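Cortical-lytic enzyme (Bacillus cereus, PDB 4S3J) acts as an N-acetylglucosaminidase that degrades spore-cortex peptidoglycan during germination, probably recognising its muramic acid delta-lactam residues. Local coordinates at residues W329-K334 / Q379-F384; Y70-A75 / L95-G100; Y245-T250 / Q274-V279. One frame throughout, in Å; residues are numbered along the deposited sequence.

Contact 1. Residues W329-K334 / Q379-F384; sequences WKLPFK and QHEVWF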
loop_
_atom_site.group_PDB
_atom_site.type_symbol
_atom_site.label_atom_id
_atom_site.label_comp_id
_atom_site.label_asym_id
_atom_site.label_seq_id
_atom_site.Cartn_x
_atom_site.Cartn_y
_atom_site.Cartn_z
ATOM N N TRP A 329 10.867 -14.751 8.686
ATOM C CA TRP A 329 11.154 -16.119 8.264
ATOM C C TRP A 329 12.156 -16.799 9.189
ATOM O O TRP A 329 13.170 -16.208 9.521
ATOM C CB TRP A 329 11.758 -16.131 6.865
ATOM C CG TRP A 329 10.888 -15.792 5.697
ATOM C CD1 TRP A 329 10.190 -16.681 4.931
ATOM C CD2 TRP A 329 10.686 -14.498 5.098
ATOM N NE1 TRP A 329 9.542 -16.019 3.917
ATOM C CE2 TRP A 329 9.834 -14.683 3.986
ATOM C CE3 TRP A 329 11.138 -13.204 5.391
ATOM C CZ2 TRP A 329 9.417 -13.632 3.173
ATOM C CZ3 TRP A 329 10.720 -12.151 4.568
ATOM C CH2 TRP A 329 9.881 -12.381 3.469
ATOM N N LYS A 330 11.908 -18.048 9.558
ATOM C CA LYS A 330 12.923 -18.867 10.216
ATOM C C LYS A 330 13.807 -19.514 9.166
ATOM O O LYS A 330 13.326 -19.917 8.104
ATOM C CB LYS A 330 12.277 -19.933 11.105
ATOM C CG LYS A 330 11.598 -19.356 12.327
ATOM C CD LYS A 330 10.924 -20.452 13.111
ATOM C CE LYS A 330 10.165 -19.908 14.280
ATOM N NZ LYS A 330 9.444 -21.012 14.975
ATOM N N LEU A 331 15.107 -19.602 9.462
ATOM C CA LEU A 331 16.114 -20.142 8.541
ATOM C C LEU A 331 16.633 -21.471 9.070
ATOM O O LEU A 331 16.625 -21.700 10.274
ATOM C CB LEU A 331 17.276 -19.145 8.367
ATOM C CG LEU A 331 16.933 -17.782 7.760
ATOM C CD1 LEU A 331 18.163 -16.863 7.716
ATOM C CD2 LEU A 331 16.369 -17.922 6.380
ATOM N N PRO A 332 17.090 -22.358 8.168
ATOM C CA PRO A 332 17.125 -22.176 6.716
ATOM C C PRO A 332 15.753 -22.377 6.086
ATOM O O PRO A 332 14.931 -23.126 6.637
ATOM C CB PRO A 332 18.105 -23.257 6.259
ATOM C CG PRO A 332 17.906 -24.368 7.258
ATOM C CD PRO A 332 17.667 -23.658 8.575
ATOM N N PHE A 333 15.513 -21.739 4.943
ATOM C CA PHE A 333 14.270 -21.961 4.229
ATOM C C PHE A 333 14.287 -23.353 3.624
ATOM O O PHE A 333 15.261 -23.764 2.992
ATOM C CB PHE A 333 14.048 -20.937 3.132
ATOM C CG PHE A 333 12.860 -21.250 2.278
ATOM C CD1 PHE A 333 11.580 -21.043 2.765
ATOM C CD2 PHE A 333 13.010 -21.789 1.014
ATOM C CE1 PHE A 333 10.475 -21.342 2.000
ATOM C CE2 PHE A 333 11.906 -22.092 0.248
ATOM C CZ PHE A 333 10.642 -21.872 0.739
ATOM N N LYS A 334 13.180 -24.061 3.820
ATOM C CA LYS A 334 12.990 -25.411 3.312
ATOM C C LYS A 334 11.522 -25.655 3.017
ATOM O O LYS A 334 10.668 -25.097 3.695
ATOM C CB LYS A 334 13.496 -26.434 4.335
ATOM C CG LYS A 334 14.783 -27.095 3.941
ATOM C CD LYS A 334 14.513 -28.326 3.082
ATOM C CE LYS A 334 15.655 -28.599 2.118
ATOM N NZ LYS A 334 15.552 -27.755 0.892
ATOM N N GLN A 379 17.874 -19.009 13.772
ATOM C CA GLN A 379 18.055 -17.756 13.025
ATOM C C GLN A 379 16.766 -17.334 12.321
ATOM O O GLN A 379 16.049 -18.188 11.771
ATOM C CB GLN A 379 19.175 -17.890 11.994
ATOM C CG GLN A 379 19.498 -16.537 11.372
ATOM C CD GLN A 379 20.594 -16.525 10.317
ATOM O OE1 GLN A 379 20.816 -15.489 9.685
ATOM N NE2 GLN A 379 21.294 -17.641 10.132
ATOM N N HIS A 380 16.469 -16.037 12.366
ATOM C CA HIS A 380 15.353 -15.431 11.636
ATOM C C HIS A 380 15.870 -14.364 10.667
ATOM O O HIS A 380 16.893 -13.716 10.932
ATOM C CB HIS A 380 14.369 -14.761 12.587
ATOM C CG HIS A 380 13.667 -15.683 13.541
ATOM N ND1 HIS A 380 12.294 -15.812 13.575
ATOM C CD2 HIS A 380 14.141 -16.455 14.550
ATOM C CE1 HIS A 380 11.948 -16.640 14.535
ATOM N NE2 HIS A 380 13.054 -17.052 15.150
ATOM N N GLU A 381 15.134 -14.158 9.579
ATOM C CA GLU A 381 15.373 -13.041 8.661
ATOM C C GLU A 381 14.067 -12.296 8.464
ATOM O O GLU A 381 13.034 -12.915 8.195
ATOM C CB GLU A 381 15.919 -13.534 7.319
ATOM C CG GLU A 381 16.317 -12.437 6.377
ATOM C CD GLU A 381 17.189 -12.920 5.262
ATOM O OE1 GLU A 381 18.134 -13.700 5.520
ATOM O OE2 GLU A 381 16.938 -12.519 4.117
ATOM N N VAL A 382 14.125 -10.977 8.593
ATOM C CA VAL A 382 12.965 -10.125 8.482
ATOM C C VAL A 382 13.127 -9.110 7.369
ATOM O O VAL A 382 14.146 -8.428 7.308
ATOM C CB VAL A 382 12.711 -9.370 9.801
ATOM C CG1 VAL A 382 11.491 -8.488 9.679
ATOM C CG2 VAL A 382 12.574 -10.336 10.970
ATOM N N TRP A 383 12.130 -9.021 6.482
ATOM C CA TRP A 383 12.032 -7.950 5.479
ATOM C C TRP A 383 10.726 -7.212 5.757
ATOM O O TRP A 383 9.730 -7.856 6.059
ATOM C CB TRP A 383 12.057 -8.507 4.050
ATOM C CG TRP A 383 13.399 -9.021 3.664
ATOM C CD1 TRP A 383 13.921 -10.252 3.938
ATOM C CD2 TRP A 383 14.412 -8.302 2.955
ATOM N NE1 TRP A 383 15.200 -10.348 3.438
ATOM C CE2 TRP A 383 15.524 -9.172 2.815
ATOM C CE3 TRP A 383 14.486 -7.015 2.411
ATOM C CZ2 TRP A 383 16.709 -8.770 2.196
ATOM C CZ3 TRP A 383 15.648 -6.636 1.766
ATOM C CH2 TRP A 383 16.741 -7.507 1.663
ATOM N N PHE A 384 10.737 -5.880 5.710
ATOM C CA PHE A 384 9.533 -5.146 6.076
ATOM C C PHE A 384 9.468 -3.796 5.357
ATOM O O PHE A 384 10.163 -3.604 4.356
ATOM C CB PHE A 384 9.429 -5.034 7.621
ATOM C CG PHE A 384 10.441 -4.157 8.282
ATOM C CD1 PHE A 384 11.774 -4.560 8.431
ATOM C CD2 PHE A 384 10.042 -2.950 8.830
ATOM C CE1 PHE A 384 12.704 -3.706 9.065
ATOM C CE2 PHE A 384 10.970 -2.095 9.448
ATOM C CZ PHE A 384 12.282 -2.493 9.597
HETATM O O HOH W 1 18.547 -21.385 12.162
#
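Lys330 and His380 run side by side in the same direction from one face of an antiparallel strand pair, and the aliphatic stem of the lysine lies over a face of the imidazole. Lys330 CG makes a CH-pi contact 3.9 Å from the His380 ring centroid, offset toward the rim. Beyond CG the chain is extended (chi2 177°), carrying CE along the imidazole beside CE1. A long methylene chain suits this place, covering the ring while its amine reaches the surface. The ring's rotation is fixed from elsewhere: ND1 bonds to Asp328 and NE2 to Asp374.

The other face carries two tryptophans. Trp329 CZ3 comes to 3.8 Å from Trp383 CD1 at the edge of the Trp383 ring, the planes inclined at 75°. Trp383 is steadied by its own strand, since NE1 donates to the anti lone pair of Glu381 OE2 at 2.9 Å, almost in the indole plane. Leu331 CD1 lies 3.6 Å from Gln379 CD, resting on an amide whose OE1 is engaged by Asn371.

The backbones are joined by Trp329 N to Glu381 O (2.9 Å), Glu381 N to Trp329 O (2.8 Å) and Leu331 N to Gln379 O. Beyond them, a water links Leu331 O to Gln379 N. On its other edge strand 379-383 pairs with strand 367-373, consistent with the alpha-plus-beta insertion seen in many family 18 glycosidases.

Contact 2. Residues Y70-A75 / L95-G100; sequences YNVPLA and LYVPKG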
loop_
_atom_site.group_PDB
_atom_site.type_symbol
_atom_site.label_atom_id
_atom_site.label_comp_id
_atom_site.label_asym_id
_atom_site.label_seq_id
_atom_site.Cartn_x
_atom_site.Cartn_y
_atom_site.Cartn_z
ATOM N N TYR A 70 10.447 16.345 -2.200
ATOM C CA TYR A 70 9.834 17.600 -1.770
ATOM C C TYR A 70 9.121 18.370 -2.872
ATOM O O TYR A 70 8.725 19.505 -2.669
ATOM C CB TYR A 70 10.897 18.473 -1.078
ATOM C CG TYR A 70 11.238 17.881 0.271
ATOM C CD1 TYR A 70 10.360 18.012 1.327
ATOM C CD2 TYR A 70 12.412 17.175 0.477
ATOM C CE1 TYR A 70 10.622 17.425 2.575
ATOM C CE2 TYR A 70 12.699 16.606 1.737
ATOM C CZ TYR A 70 11.795 16.737 2.770
ATOM O OH TYR A 70 12.062 16.171 4.009
ATOM N N ASN A 71 8.879 17.710 -3.998
ATOM C CA ASN A 71 8.088 18.287 -5.096
ATOM C C ASN A 71 8.617 19.626 -5.586
ATOM O O ASN A 71 7.839 20.531 -5.933
ATOM C CB ASN A 71 6.645 18.473 -4.641
ATOM C CG ASN A 71 6.037 17.193 -4.074
ATOM O OD1 ASN A 71 6.148 16.123 -4.669
ATOM N ND2 ASN A 71 5.411 17.300 -2.902
ATOM N N VAL A 72 9.938 19.714 -5.688
ATOM C CA VAL A 72 10.648 20.916 -6.146
ATOM C C VAL A 72 11.472 20.611 -7.394
ATOM O O VAL A 72 12.124 19.580 -7.463
ATOM C CB VAL A 72 11.575 21.473 -5.039
ATOM C CG1 VAL A 72 10.782 21.862 -3.819
ATOM C CG2 VAL A 72 12.615 20.483 -4.660
ATOM N N PRO A 73 11.408 21.469 -8.416
ATOM C CA PRO A 73 12.252 21.147 -9.572
ATOM C C PRO A 73 13.733 21.006 -9.219
ATOM O O PRO A 73 14.248 21.774 -8.408
ATOM C CB PRO A 73 12.044 22.341 -10.513
ATOM C CG PRO A 73 10.771 22.975 -10.084
ATOM C CD PRO A 73 10.618 22.695 -8.612
ATOM N N LEU A 74 14.406 20.028 -9.812
ATOM C CA LEU A 74 15.797 19.742 -9.475
ATOM C C LEU A 74 16.713 20.943 -9.734
ATOM O O LEU A 74 17.612 21.222 -8.939
ATOM C CB LEU A 74 16.285 18.522 -10.257
ATOM C CG LEU A 74 17.772 18.190 -10.136
ATOM C CD1 LEU A 74 18.189 18.000 -8.696
ATOM C CD2 LEU A 74 18.149 16.989 -10.996
ATOM N N ALA A 75 16.498 21.650 -10.838
ATOM C CA ALA A 75 17.323 22.828 -11.141
ATOM C C ALA A 75 17.200 23.894 -10.063
ATOM O O ALA A 75 18.178 24.563 -9.745
ATOM C CB ALA A 75 16.943 23.419 -12.492
ATOM N N LEU A 95 20.935 21.426 3.525
ATOM C CA LEU A 95 20.411 22.034 2.303
ATOM C C LEU A 95 19.197 22.921 2.575
ATOM O O LEU A 95 18.372 22.639 3.460
ATOM C CB LEU A 95 19.997 20.954 1.294
ATOM C CG LEU A 95 21.086 19.988 0.851
ATOM C CD1 LEU A 95 20.459 18.891 -0.024
ATOM C CD2 LEU A 95 22.196 20.691 0.098
ATOM N N TYR A 96 19.062 23.964 1.757
ATOM C CA TYR A 96 17.859 24.775 1.742
ATOM C C TYR A 96 16.911 24.156 0.700
ATOM O O TYR A 96 17.323 23.894 -0.440
ATOM C CB TYR A 96 18.155 26.244 1.398
ATOM C CG TYR A 96 16.902 27.084 1.391
ATOM C CD1 TYR A 96 16.131 27.200 0.262
ATOM C CD2 TYR A 96 16.463 27.717 2.549
ATOM C CE1 TYR A 96 14.962 27.937 0.264
ATOM C CE2 TYR A 96 15.290 28.452 2.568
ATOM C CZ TYR A 96 14.535 28.545 1.409
ATOM O OH TYR A 96 13.355 29.265 1.377
ATOM N N VAL A 97 15.665 23.915 1.094
ATOM C CA VAL A 97 14.677 23.272 0.219
ATOM C C VAL A 97 13.490 24.216 -0.009
ATOM O O VAL A 97 12.743 24.509 0.925
ATOM C CB VAL A 97 14.171 21.939 0.805
ATOM C CG1 VAL A 97 13.209 21.238 -0.167
ATOM C CG2 VAL A 97 15.310 21.004 1.092
ATOM N N PRO A 98 13.330 24.730 -1.237
ATOM C CA PRO A 98 12.185 25.622 -1.468
ATOM C C PRO A 98 10.862 24.898 -1.298
ATOM O O PRO A 98 10.858 23.665 -1.335
ATOM C CB PRO A 98 12.357 26.058 -2.925
ATOM C CG PRO A 98 13.805 25.823 -3.243
ATOM C CD PRO A 98 14.217 24.648 -2.409
ATOM N N LYS A 99 9.792 25.651 -1.039
ATOM C CA LYS A 99 8.445 25.102 -0.953
ATOM C C LYS A 99 8.119 24.458 -2.303
ATOM O O LYS A 99 8.305 25.081 -3.352
ATOM C CB LYS A 99 7.434 26.205 -0.589
ATOM C CG LYS A 99 5.996 25.723 -0.444
ATOM C CD LYS A 99 4.991 26.857 -0.179
ATOM C CE LYS A 99 3.558 26.318 -0.038
ATOM N NZ LYS A 99 2.527 27.331 0.316
ATOM N N GLY A 100 7.630 23.222 -2.285
ATOM C CA GLY A 100 7.326 22.525 -3.526
ATOM C C GLY A 100 5.846 22.617 -3.819
ATOM O O GLY A 100 5.118 23.253 -3.060
HETATM O O HOH W 2 8.163 20.962 -0.270
#
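Tyr70 O is approached from the 95-100 segment in two ways: water 2 donates a hydrogen bond to it at 2.9 Å, and Gly100 CA directs a C-H toward it from 3.4 Å. The same water accepts from Gly100 N at 3.1 Å, so it bridges the two backbones where they do not bond directly. Glycine suits this place because its bare CA can nestle against two carbonyls at once; Asn71 O lies 3.2 Å from Gly100 CA.

Those carbonyls are presented by a helix ending. Asn71 leaves the helix with a positive phi of 55° in a Schellman motif, a conformation that asparagine adopts more readily than most residues. Its amide then reaches across to the catalytic domain, OD1 to Lys398 and ND2 to Asn424 O.

Apolar groups fill the rest. Val72 points one branch at the other segment: CG1, anti to the carbonyl carbon (chi1 -61°), wedges against the extended backbone of Pro98 to Gly100, 3.1 Å from Pro98 O and 3.5 Å from Gly100 CA. Val97 CG1 meets the base of Tyr70, 3.7 Å from its CB, the two side chains crossing at about a right angle. Compact beta-branched valines suit such close quarters, while the tyrosine ring carries its hydroxyl on to Ile3 O.

No direct hydrogen bond spans these two LysM segments. Between them the cohesion comes from methyl contacts, one C-H...O contact and a water bridge; the first direct backbone bond, Asn71 with Thr101, follows just beyond Gly100, while polar links from the Asn71 side chain tie the helix end to the neighbouring domain.

Contact 3. Residues Y245-T250 / Q274-V279; sequences YTLSTT and QIVDFV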
loop_
_atom_site.group_PDB
_atom_site.type_symbol
_atom_site.label_atom_id
_atom_site.label_comp_id
_atom_site.label_asym_id
_atom_site.label_seq_id
_atom_site.Cartn_x
_atom_site.Cartn_y
_atom_site.Cartn_z
ATOM N N TYR A 245 -21.651 6.568 -9.769
ATOM C CA TYR A 245 -20.996 5.315 -9.403
ATOM C C TYR A 245 -19.839 5.047 -10.354
ATOM O O TYR A 245 -19.872 5.459 -11.518
ATOM C CB TYR A 245 -21.956 4.114 -9.435
ATOM C CG TYR A 245 -23.016 4.118 -8.354
ATOM C CD1 TYR A 245 -24.058 5.038 -8.381
ATOM C CD2 TYR A 245 -22.950 3.236 -7.276
ATOM C CE1 TYR A 245 -25.032 5.047 -7.400
ATOM C CE2 TYR A 245 -23.920 3.240 -6.291
ATOM C CZ TYR A 245 -24.955 4.153 -6.353
ATOM O OH TYR A 245 -25.913 4.169 -5.368
ATOM N N THR A 246 -18.845 4.317 -9.861
ATOM C CA THR A 246 -17.687 3.900 -10.644
ATOM C C THR A 246 -17.438 2.396 -10.511
ATOM O O THR A 246 -17.974 1.739 -9.612
ATOM C CB THR A 246 -16.416 4.634 -10.213
ATOM O OG1 THR A 246 -16.197 4.436 -8.810
ATOM C CG2 THR A 246 -16.549 6.104 -10.510
ATOM N N LEU A 247 -16.589 1.882 -11.394
ATOM C CA LEU A 247 -16.255 0.467 -11.453
ATOM C C LEU A 247 -14.743 0.268 -11.367
ATOM O O LEU A 247 -13.983 0.984 -12.017
ATOM C CB LEU A 247 -16.789 -0.122 -12.757
ATOM C CG LEU A 247 -16.402 -1.539 -13.150
ATOM C CD1 LEU A 247 -16.961 -2.549 -12.126
ATOM C CD2 LEU A 247 -16.931 -1.864 -14.575
ATOM N N SER A 248 -14.304 -0.700 -10.562
ATOM C CA SER A 248 -12.888 -1.002 -10.470
ATOM C C SER A 248 -12.651 -2.497 -10.362
ATOM O O SER A 248 -13.577 -3.262 -10.073
ATOM C CB SER A 248 -12.256 -0.270 -9.271
ATOM O OG SER A 248 -12.866 -0.652 -8.046
ATOM N N THR A 249 -11.413 -2.903 -10.629
ATOM C CA THR A 249 -11.011 -4.306 -10.554
ATOM C C THR A 249 -9.618 -4.496 -9.969
ATOM O O THR A 249 -8.770 -3.577 -10.018
ATOM C CB THR A 249 -10.990 -4.958 -11.933
ATOM O OG1 THR A 249 -10.123 -4.198 -12.777
ATOM C CG2 THR A 249 -12.410 -5.046 -12.534
ATOM N N THR A 250 -9.383 -5.702 -9.457
ATOM C CA THR A 250 -8.063 -6.152 -9.054
ATOM C C THR A 250 -7.356 -6.873 -10.200
ATOM O O THR A 250 -7.938 -7.729 -10.867
ATOM C CB THR A 250 -8.151 -7.104 -7.831
ATOM O OG1 THR A 250 -8.610 -6.368 -6.692
ATOM C CG2 THR A 250 -6.794 -7.737 -7.522
ATOM N N GLN A 274 -9.900 -0.297 -20.680
ATOM C CA GLN A 274 -10.827 0.403 -21.537
ATOM C C GLN A 274 -12.219 0.534 -20.899
ATOM O O GLN A 274 -13.006 1.399 -21.279
ATOM C CB GLN A 274 -10.900 -0.319 -22.890
ATOM C CG GLN A 274 -11.498 0.508 -24.002
ATOM C CD GLN A 274 -11.294 -0.124 -25.367
ATOM O OE1 GLN A 274 -10.355 -0.895 -25.572
ATOM N NE2 GLN A 274 -12.166 0.206 -26.310
ATOM N N ILE A 275 -12.539 -0.375 -19.983
ATOM C CA ILE A 275 -13.858 -0.434 -19.371
ATOM C C ILE A 275 -13.948 0.272 -18.018
ATOM O O ILE A 275 -14.883 1.018 -17.758
ATOM C CB ILE A 275 -14.302 -1.895 -19.184
ATOM C CG1 ILE A 275 -14.300 -2.635 -20.527
ATOM C CG2 ILE A 275 -15.689 -1.962 -18.547
ATOM C CD1 ILE A 275 -14.343 -4.140 -20.407
ATOM N N VAL A 276 -13.014 -0.024 -17.126
ATOM C CA VAL A 276 -13.156 0.396 -15.732
ATOM C C VAL A 276 -12.653 1.823 -15.442
ATOM O O VAL A 276 -11.953 2.439 -16.249
ATOM C CB VAL A 276 -12.417 -0.591 -14.790
ATOM C CG1 VAL A 276 -12.843 -2.034 -15.054
ATOM C CG2 VAL A 276 -10.910 -0.436 -14.931
ATOM N N ASP A 277 -13.036 2.355 -14.286
ATOM C CA ASP A 277 -12.564 3.665 -13.843
ATOM C C ASP A 277 -11.158 3.595 -13.268
ATOM O O ASP A 277 -10.356 4.501 -13.498
ATOM C CB ASP A 277 -13.541 4.249 -12.825
ATOM C CG ASP A 277 -14.871 4.623 -13.454
ATOM O OD1 ASP A 277 -14.924 5.696 -14.091
ATOM O OD2 ASP A 277 -15.838 3.834 -13.366
ATOM N N PHE A 278 -10.857 2.540 -12.522
ATOM C CA PHE A 278 -9.489 2.304 -12.085
ATOM C C PHE A 278 -9.247 0.841 -11.772
ATOM O O PHE A 278 -10.194 0.054 -11.631
ATOM C CB PHE A 278 -9.138 3.183 -10.883
ATOM C CG PHE A 278 -9.893 2.872 -9.611
ATOM C CD1 PHE A 278 -9.434 1.901 -8.724
ATOM C CD2 PHE A 278 -11.013 3.599 -9.267
ATOM C CE1 PHE A 278 -10.112 1.646 -7.522
ATOM C CE2 PHE A 278 -11.684 3.366 -8.082
ATOM C CZ PHE A 278 -11.235 2.384 -7.207
ATOM N N VAL A 279 -7.970 0.478 -11.747
ATOM C CA VAL A 279 -7.520 -0.861 -11.370
ATOM C C VAL A 279 -6.601 -0.767 -10.165
ATOM O O VAL A 279 -5.912 0.237 -9.967
ATOM C CB VAL A 279 -6.762 -1.587 -12.509
ATOM C CG1 VAL A 279 -7.668 -1.793 -13.732
ATOM C CG2 VAL A 279 -5.507 -0.829 -12.914
#
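Ser248 and Phe278 form the tight, buried part of this contact. Ser248 CB sits over one face of the phenyl ring, 3.5 Å from its centroid and 16° off the ring normal, a close CH-pi contact. The ring gets there because Phe278 CG lies between its backbone N and carbonyl carbon (chi1 66°), which swings the aromatic group beneath the neighbouring strand. A small serine suits this position, as its CB can settle on the ring while OG bonds to Asp214 and His216 of the next strand. Between the strands themselves, Thr249 N to Phe278 O is a weak bond.

On the opposite face the contacts are longer, and Ile275 at its margin is partly exposed. Val276 CG1 lies 4.0 Å from Thr249 CG2 and 4.1 Å from Leu247 CG, and Ile275 CG2 touches Leu247 CD2 at 4.2 Å. These branched side chains fill the layer beneath helix 227-240. Thr249 OG1 is satisfied by Gln272.

Toward solvent, at the start of the strands, the polar Asp277 takes over. It docks on the neighbouring backbone in both directions: its N donates to Leu247 O at 2.8 Å, and its OD2 accepts from Leu247 N at 2.9 Å, met on the anti side and 19° out of the carboxylate plane. Lys238 forms a salt bridge with the same oxygen, which probably favours the charged carboxylate. Thr246 CB packs 3.3 Å from OD2.

Parallel strands 246-251 and 278-281, joined through helix 269-275, make a beta-alpha-beta unit of the family 18 TIM barrel. Strand 214-218, on the far side of 246-251, leads to Glu220, the probable proton donor.

How the contacts relate
Along the chain the order is contact 2, contact 3, contact 1, each closing before the next opens. Contact 2 belongs to the second LysM domain; the other two lie in the family 18 catalytic domain, on opposite sides of the chain's centre with their own centres 38 Å apart. Those two are nevertheless connected through the barrel, since strand 278-281 of contact 3 neighbours strand 318-330, which runs on into contact 1. Contact 2 is about 40 Å from contact 1 and 35 Å from contact 3, centre to centre. The three thus sample a probable wall-binding module, the barrel wall beside the strand that leads to the probable proton donor, and an outlying antiparallel extension.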